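Local coordinates for glucose-binding protein (Thermus thermophilus HB27, PDB 2B3B) that binds glucose and probably serves as the solute-binding component of a sugar transport system, at residues 4-9 with 48-53; 354-359 with 385-390. All coordinates share one frame; numbering follows the deposited sequence.

Interaction 1: 4-9 with 48-53. With GLC (alpha-D-glucopyranose), chain G.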
loop_
_atom_site.group_PDB
_atom_site.type_symbol
_atom_site.label_atom_id
_atom_site.label_comp_id
_atom_site.label_asym_id
_atom_site.label_seq_id
_atom_site.Cartn_x
_atom_site.Cartn_y
_atom_site.Cartn_z
ATOM N N GLU A 4 16.720 14.117 9.406
ATOM C CA GLU A 4 15.659 13.375 10.105
ATOM C C GLU A 4 14.659 12.864 9.088
ATOM O O GLU A 4 14.027 13.650 8.390
ATOM C CB GLU A 4 14.947 14.264 11.111
ATOM C CG GLU A 4 13.999 13.501 12.020
ATOM C CD GLU A 4 13.134 14.430 12.804
ATOM O OE1 GLU A 4 12.915 15.569 12.302
ATOM O OE2 GLU A 4 12.690 14.041 13.920
ATOM N N ILE A 5 14.555 11.547 8.995
ATOM C CA ILE A 5 13.706 10.882 8.018
ATOM C C ILE A 5 12.531 10.266 8.779
ATOM O O ILE A 5 12.727 9.437 9.667
ATOM C CB ILE A 5 14.435 9.752 7.311
ATOM C CG1 ILE A 5 15.650 10.277 6.524
ATOM C CG2 ILE A 5 13.515 9.004 6.348
ATOM C CD1 ILE A 5 16.658 9.203 6.274
ATOM N N PHE A 6 11.331 10.672 8.390
ATOM C CA PHE A 6 10.110 10.259 9.060
ATOM C C PHE A 6 9.413 9.202 8.191
ATOM O O PHE A 6 9.277 9.360 6.981
ATOM C CB PHE A 6 9.270 11.514 9.272
ATOM C CG PHE A 6 8.033 11.320 10.135
ATOM C CD1 PHE A 6 8.029 11.733 11.465
ATOM C CD2 PHE A 6 6.869 10.809 9.588
ATOM C CE1 PHE A 6 6.903 11.585 12.261
ATOM C CE2 PHE A 6 5.720 10.692 10.370
ATOM C CZ PHE A 6 5.753 11.062 11.713
ATOM N N SER A 7 9.007 8.096 8.805
ATOM C CA SER A 7 8.364 7.010 8.090
ATOM C C SER A 7 7.657 6.079 9.084
ATOM O O SER A 7 7.730 6.272 10.300
ATOM C CB SER A 7 9.399 6.202 7.295
ATOM O OG SER A 7 10.124 5.294 8.104
ATOM N N TRP A 8 6.987 5.068 8.557
ATOM C CA TRP A 8 6.455 4.031 9.422
ATOM C C TRP A 8 7.162 2.707 9.215
ATOM O O TRP A 8 6.637 1.641 9.529
ATOM C CB TRP A 8 4.937 3.936 9.291
ATOM C CG TRP A 8 4.309 3.605 7.987
ATOM C CD1 TRP A 8 3.941 2.371 7.555
ATOM C CD2 TRP A 8 3.812 4.534 7.022
ATOM N NE1 TRP A 8 3.276 2.459 6.349
ATOM C CE2 TRP A 8 3.169 3.783 6.004
ATOM C CE3 TRP A 8 3.824 5.931 6.928
ATOM C CZ2 TRP A 8 2.574 4.384 4.883
ATOM C CZ3 TRP A 8 3.229 6.536 5.799
ATOM C CH2 TRP A 8 2.630 5.759 4.797
ATOM N N TRP A 9 8.399 2.770 8.737
ATOM C CA TRP A 9 9.112 1.542 8.437
ATOM C C TRP A 9 9.853 1.019 9.666
ATOM O O TRP A 9 11.078 0.922 9.681
ATOM C CB TRP A 9 10.040 1.760 7.250
ATOM C CG TRP A 9 9.285 1.882 5.989
ATOM C CD1 TRP A 9 8.115 1.231 5.641
ATOM C CD2 TRP A 9 9.631 2.704 4.869
ATOM N NE1 TRP A 9 7.713 1.629 4.397
ATOM C CE2 TRP A 9 8.633 2.507 3.883
ATOM C CE3 TRP A 9 10.680 3.605 4.611
ATOM C CZ2 TRP A 9 8.659 3.164 2.654
ATOM C CZ3 TRP A 9 10.706 4.267 3.387
ATOM C CH2 TRP A 9 9.702 4.042 2.420
ATOM N N ALA A 48 -0.967 10.613 12.083
ATOM C CA ALA A 48 -1.394 11.386 13.253
ATOM C C ALA A 48 -0.263 12.152 13.917
ATOM O O ALA A 48 -0.434 13.311 14.339
ATOM C CB ALA A 48 -2.080 10.469 14.277
ATOM N N VAL A 49 0.882 11.509 14.026
ATOM C CA VAL A 49 2.049 12.143 14.619
ATOM C C VAL A 49 2.601 13.243 13.683
ATOM O O VAL A 49 2.970 14.326 14.141
ATOM C CB VAL A 49 3.102 11.093 14.944
ATOM C CG1 VAL A 49 4.388 11.745 15.455
ATOM C CG2 VAL A 49 2.522 10.121 15.984
ATOM N N LEU A 50 2.612 12.974 12.383
ATOM C CA LEU A 50 3.067 13.971 11.405
ATOM C C LEU A 50 2.204 15.204 11.498
ATOM O O LEU A 50 2.719 16.312 11.484
ATOM C CB LEU A 50 3.043 13.423 9.979
ATOM C CG LEU A 50 3.580 14.367 8.872
ATOM C CD1 LEU A 50 5.028 14.666 9.099
ATOM C CD2 LEU A 50 3.389 13.744 7.506
ATOM N N LYS A 51 0.890 15.006 11.607
ATOM C CA LYS A 51 -0.051 16.105 11.773
ATOM C C LYS A 51 0.311 17.015 12.965
ATOM O O LYS A 51 0.358 18.247 12.844
ATOM C CB LYS A 51 -1.468 15.554 11.911
ATOM C CG LYS A 51 -2.565 16.569 11.812
ATOM C CD LYS A 51 -3.927 15.878 11.737
ATOM C CE LYS A 51 -5.057 16.777 12.202
ATOM N NZ LYS A 51 -6.386 16.134 11.876
ATOM N N THR A 52 0.585 16.404 14.112
ATOM C CA THR A 52 1.022 17.151 15.287
ATOM C C THR A 52 2.289 17.961 14.996
ATOM O O THR A 52 2.374 19.139 15.323
ATOM C CB THR A 52 1.286 16.204 16.464
ATOM O OG1 THR A 52 0.094 15.447 16.717
ATOM C CG2 THR A 52 1.629 17.006 17.720
ATOM N N ARG A 53 3.270 17.321 14.371
ATOM C CA ARG A 53 4.521 18.001 14.042
ATOM C C ARG A 53 4.369 19.104 13.001
ATOM O O ARG A 53 4.858 20.228 13.212
ATOM C CB ARG A 53 5.544 17.002 13.554
ATOM C CG ARG A 53 6.027 16.131 14.648
ATOM C CD ARG A 53 7.245 15.401 14.241
ATOM N NE ARG A 53 8.362 16.310 13.999
ATOM C CZ ARG A 53 9.584 15.905 13.694
ATOM N NH1 ARG A 53 9.853 14.614 13.608
ATOM N NH2 ARG A 53 10.534 16.804 13.476
HETATM C C1 GLC G . 1.930 1.333 3.583
HETATM C C2 GLC G . 3.225 1.554 2.726
HETATM C C3 GLC G . 4.233 0.396 2.711
HETATM C C4 GLC G . 4.176 -0.406 4.014
HETATM C C5 GLC G . 2.743 -0.902 4.283
HETATM C C6 GLC G . 2.551 -1.684 5.593
HETATM O O1 GLC G . 0.733 1.641 2.972
HETATM O O2 GLC G . 3.004 2.152 1.438
HETATM O O3 GLC G . 5.534 0.948 2.581
HETATM O O4 GLC G . 5.048 -1.521 3.938
HETATM O O5 GLC G . 1.780 0.137 4.332
HETATM O O6 GLC G . 2.884 -0.896 6.697
#
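Glu4 from the strand and Arg53 from the helix approach head-on in a two-pronged, end-on salt bridge: NH2 of Arg53 lies 2.9 Å from OE1 of Glu4, on its syn side, while NH1 reaches OE2 with an N-H...O angle of 149°. With 51° between the planes, the first prong stays near the carboxylate plane and the second arrives from above it, at equal length. Glu4 reaches across on an extended chain, its CG anti to the backbone N (chi1 -171°), and Arg53 bends at chi3 to meet it. With an alanine in place of Glu4, the Arg53 guanidinium is likely to be left without a countercharge at this end, though its NE could still hold Asp58 O. Phe6 lays its ring against the helix next to this bridge. Leu50 CD1 lies over one ring face, near its border, and Leu50 CB comes to 3.8 Å from Phe6 CE2; Val49 CG1 meets the ring edge, 4.0 Å from CZ of Phe6. Beyond the strand end the chain makes an ST turn, Trp9 N giving a bond to Ser7 OG, and both indoles present their edges to the glucose: Trp9 NE1 binds O3 at 2.9 Å, Trp8 NE1 only weakly O5. Helix 44-55 connects parallel strands 32-37 and 62-66 as a beta-alpha-beta crossover past strand 2-7, which lies between them, and Phe63 touches both Phe6 and Leu50.

Interaction 2: 354-359 with 385-390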
loop_
_atom_site.group_PDB
_atom_site.type_symbol
_atom_site.label_atom_id
_atom_site.label_comp_id
_atom_site.label_asym_id
_atom_site.label_seq_id
_atom_site.Cartn_x
_atom_site.Cartn_y
_atom_site.Cartn_z
ATOM N N GLU A 354 -6.957 12.104 2.400
ATOM C CA GLU A 354 -6.924 11.637 3.781
ATOM C C GLU A 354 -8.227 11.918 4.523
ATOM O O GLU A 354 -8.596 11.174 5.450
ATOM C CB GLU A 354 -5.742 12.243 4.541
ATOM C CG GLU A 354 -4.381 11.845 3.937
ATOM C CD GLU A 354 -3.215 11.999 4.913
ATOM O OE1 GLU A 354 -3.068 13.101 5.502
ATOM O OE2 GLU A 354 -2.452 10.991 5.098
ATOM N N SER A 355 -8.912 12.990 4.130
ATOM C CA SER A 355 -10.232 13.329 4.702
ATOM C C SER A 355 -11.210 12.166 4.595
ATOM O O SER A 355 -11.922 11.846 5.558
ATOM C CB SER A 355 -10.812 14.564 4.012
ATOM O OG SER A 355 -10.887 14.395 2.605
ATOM N N PHE A 356 -11.240 11.553 3.415
ATOM C CA PHE A 356 -12.014 10.347 3.163
ATOM C C PHE A 356 -11.333 9.081 3.750
ATOM O O PHE A 356 -11.952 8.328 4.497
ATOM C CB PHE A 356 -12.241 10.159 1.676
ATOM C CG PHE A 356 -13.155 9.018 1.365
ATOM C CD1 PHE A 356 -14.510 9.213 1.274
ATOM C CD2 PHE A 356 -12.652 7.730 1.215
ATOM C CE1 PHE A 356 -15.365 8.153 0.993
ATOM C CE2 PHE A 356 -13.495 6.657 0.964
ATOM C CZ PHE A 356 -14.870 6.875 0.870
ATOM N N MET A 357 -10.058 8.862 3.434
ATOM C CA MET A 357 -9.342 7.683 3.927
ATOM C C MET A 357 -9.482 7.501 5.435
ATOM O O MET A 357 -9.732 6.375 5.940
ATOM C CB MET A 357 -7.848 7.797 3.601
ATOM C CG MET A 357 -7.480 7.734 2.133
ATOM S SD MET A 357 -5.726 8.215 1.919
ATOM C CE MET A 357 -4.883 6.924 2.823
ATOM N N SER A 358 -9.317 8.594 6.163
ATOM C CA SER A 358 -9.302 8.533 7.613
ATOM C C SER A 358 -10.664 8.141 8.189
ATOM O O SER A 358 -10.726 7.582 9.272
ATOM C CB SER A 358 -8.831 9.851 8.223
ATOM O OG SER A 358 -9.786 10.866 7.938
ATOM N N GLN A 359 -11.732 8.404 7.458
ATOM C CA GLN A 359 -13.090 8.107 7.916
ATOM C C GLN A 359 -13.606 6.746 7.431
ATOM O O GLN A 359 -14.554 6.182 7.981
ATOM C CB GLN A 359 -14.004 9.222 7.476
ATOM C CG GLN A 359 -13.706 10.503 8.237
ATOM C CD GLN A 359 -14.787 11.502 8.041
ATOM O OE1 GLN A 359 -15.749 11.550 8.822
ATOM N NE2 GLN A 359 -14.696 12.264 6.966
ATOM N N ASP A 385 -19.772 12.837 0.390
ATOM C CA ASP A 385 -20.518 14.086 0.356
ATOM C C ASP A 385 -19.938 15.148 1.307
ATOM O O ASP A 385 -19.801 16.325 0.939
ATOM C CB ASP A 385 -21.980 13.817 0.734
ATOM C CG ASP A 385 -22.738 13.032 -0.329
ATOM O OD1 ASP A 385 -22.287 12.928 -1.486
ATOM O OD2 ASP A 385 -23.828 12.523 -0.005
ATOM N N GLN A 386 -19.599 14.749 2.521
ATOM C CA GLN A 386 -19.110 15.692 3.521
ATOM C C GLN A 386 -17.737 16.253 3.165
ATOM O O GLN A 386 -17.479 17.453 3.395
ATOM C CB GLN A 386 -19.077 15.049 4.898
ATOM C CG GLN A 386 -20.479 14.773 5.474
ATOM C CD GLN A 386 -20.455 13.839 6.669
ATOM O OE1 GLN A 386 -19.444 13.200 6.953
ATOM N NE2 GLN A 386 -21.577 13.755 7.376
ATOM N N VAL A 387 -16.885 15.422 2.560
ATOM C CA VAL A 387 -15.545 15.865 2.160
ATOM C C VAL A 387 -15.502 16.444 0.744
ATOM O O VAL A 387 -14.479 17.006 0.323
ATOM C CB VAL A 387 -14.469 14.738 2.295
ATOM C CG1 VAL A 387 -14.507 14.138 3.694
ATOM C CG2 VAL A 387 -14.642 13.648 1.217
ATOM N N GLY A 388 -16.590 16.312 0.007
ATOM C CA GLY A 388 -16.596 16.771 -1.378
ATOM C C GLY A 388 -15.711 15.921 -2.275
ATOM O O GLY A 388 -14.993 16.453 -3.128
ATOM N N LEU A 389 -15.782 14.604 -2.085
ATOM C CA LEU A 389 -14.983 13.649 -2.855
ATOM C C LEU A 389 -15.051 13.973 -4.347
ATOM O O LEU A 389 -16.129 14.012 -4.918
ATOM C CB LEU A 389 -15.463 12.214 -2.585
ATOM C CG LEU A 389 -14.628 11.057 -3.131
ATOM C CD1 LEU A 389 -13.230 11.074 -2.516
ATOM C CD2 LEU A 389 -15.306 9.725 -2.856
ATOM N N GLY A 390 -13.896 14.251 -4.956
ATOM C CA GLY A 390 -13.836 14.645 -6.372
ATOM C C GLY A 390 -13.444 16.100 -6.628
ATOM O O GLY A 390 -13.055 16.457 -7.749
#
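A Schellman motif with Gly388 as its C-prime residue ends helix 373-387, and the side chains flanking that glycine, Val387 and Leu389, pack against the first turns of helix 354-370. Val387 sets its CB 3.6 Å from OG of Ser355 and its CG1 3.7 Å from CB of the same serine, lying alongside that short side chain. Its CG1 also meets NE2 of Gln359 at 3.8 Å, the two side chains running past one another with opposed headings. That amide is turned back to its own helix, where NE2 donates to the carbonyl O of Ser355 at 3.1 Å with an N-H...O angle of 165°. With CG anti to its backbone N (chi1 -174°), Phe356 directs its ring toward Val387 and Leu389, taking Val387 CG2 at the ring edge and approaching Leu389 CD2 at 4.2 Å from CE1. With positive phi, Gly388 turns the chain out of the helix, and Leu389 then lies against the phenylalanine, while Trp190 meets the same ring at a steep angle. The contact is thus held by van der Waals packing rather than by polar bonds between the segments, with the nearby Gln359 amide nitrogen engaged by its own backbone while it rests against the valine methyl.

From the N terminus, interaction 1 comes first: strand 2-7 leads through helix 15-27 and strand 32-37 to helix 44-55, and the contact closes this span of 38 intervening residues. Most of the chain then passes before interaction 2 opens near the C terminus, where helix 354-370 and helix 373-387 form a hairpin whose far ends are joined by 354-359 with 385-390. The two loops follow in series, neither nested nor crossed. The centres of interactions 1 and 2 are about 21 Å apart and the nearest atoms of interactions 1 and 2 about 7 Å apart, without touching. A salt bridge from Glu354 to Arg47, on helix 44-55, nevertheless links the helices used by the two contacts.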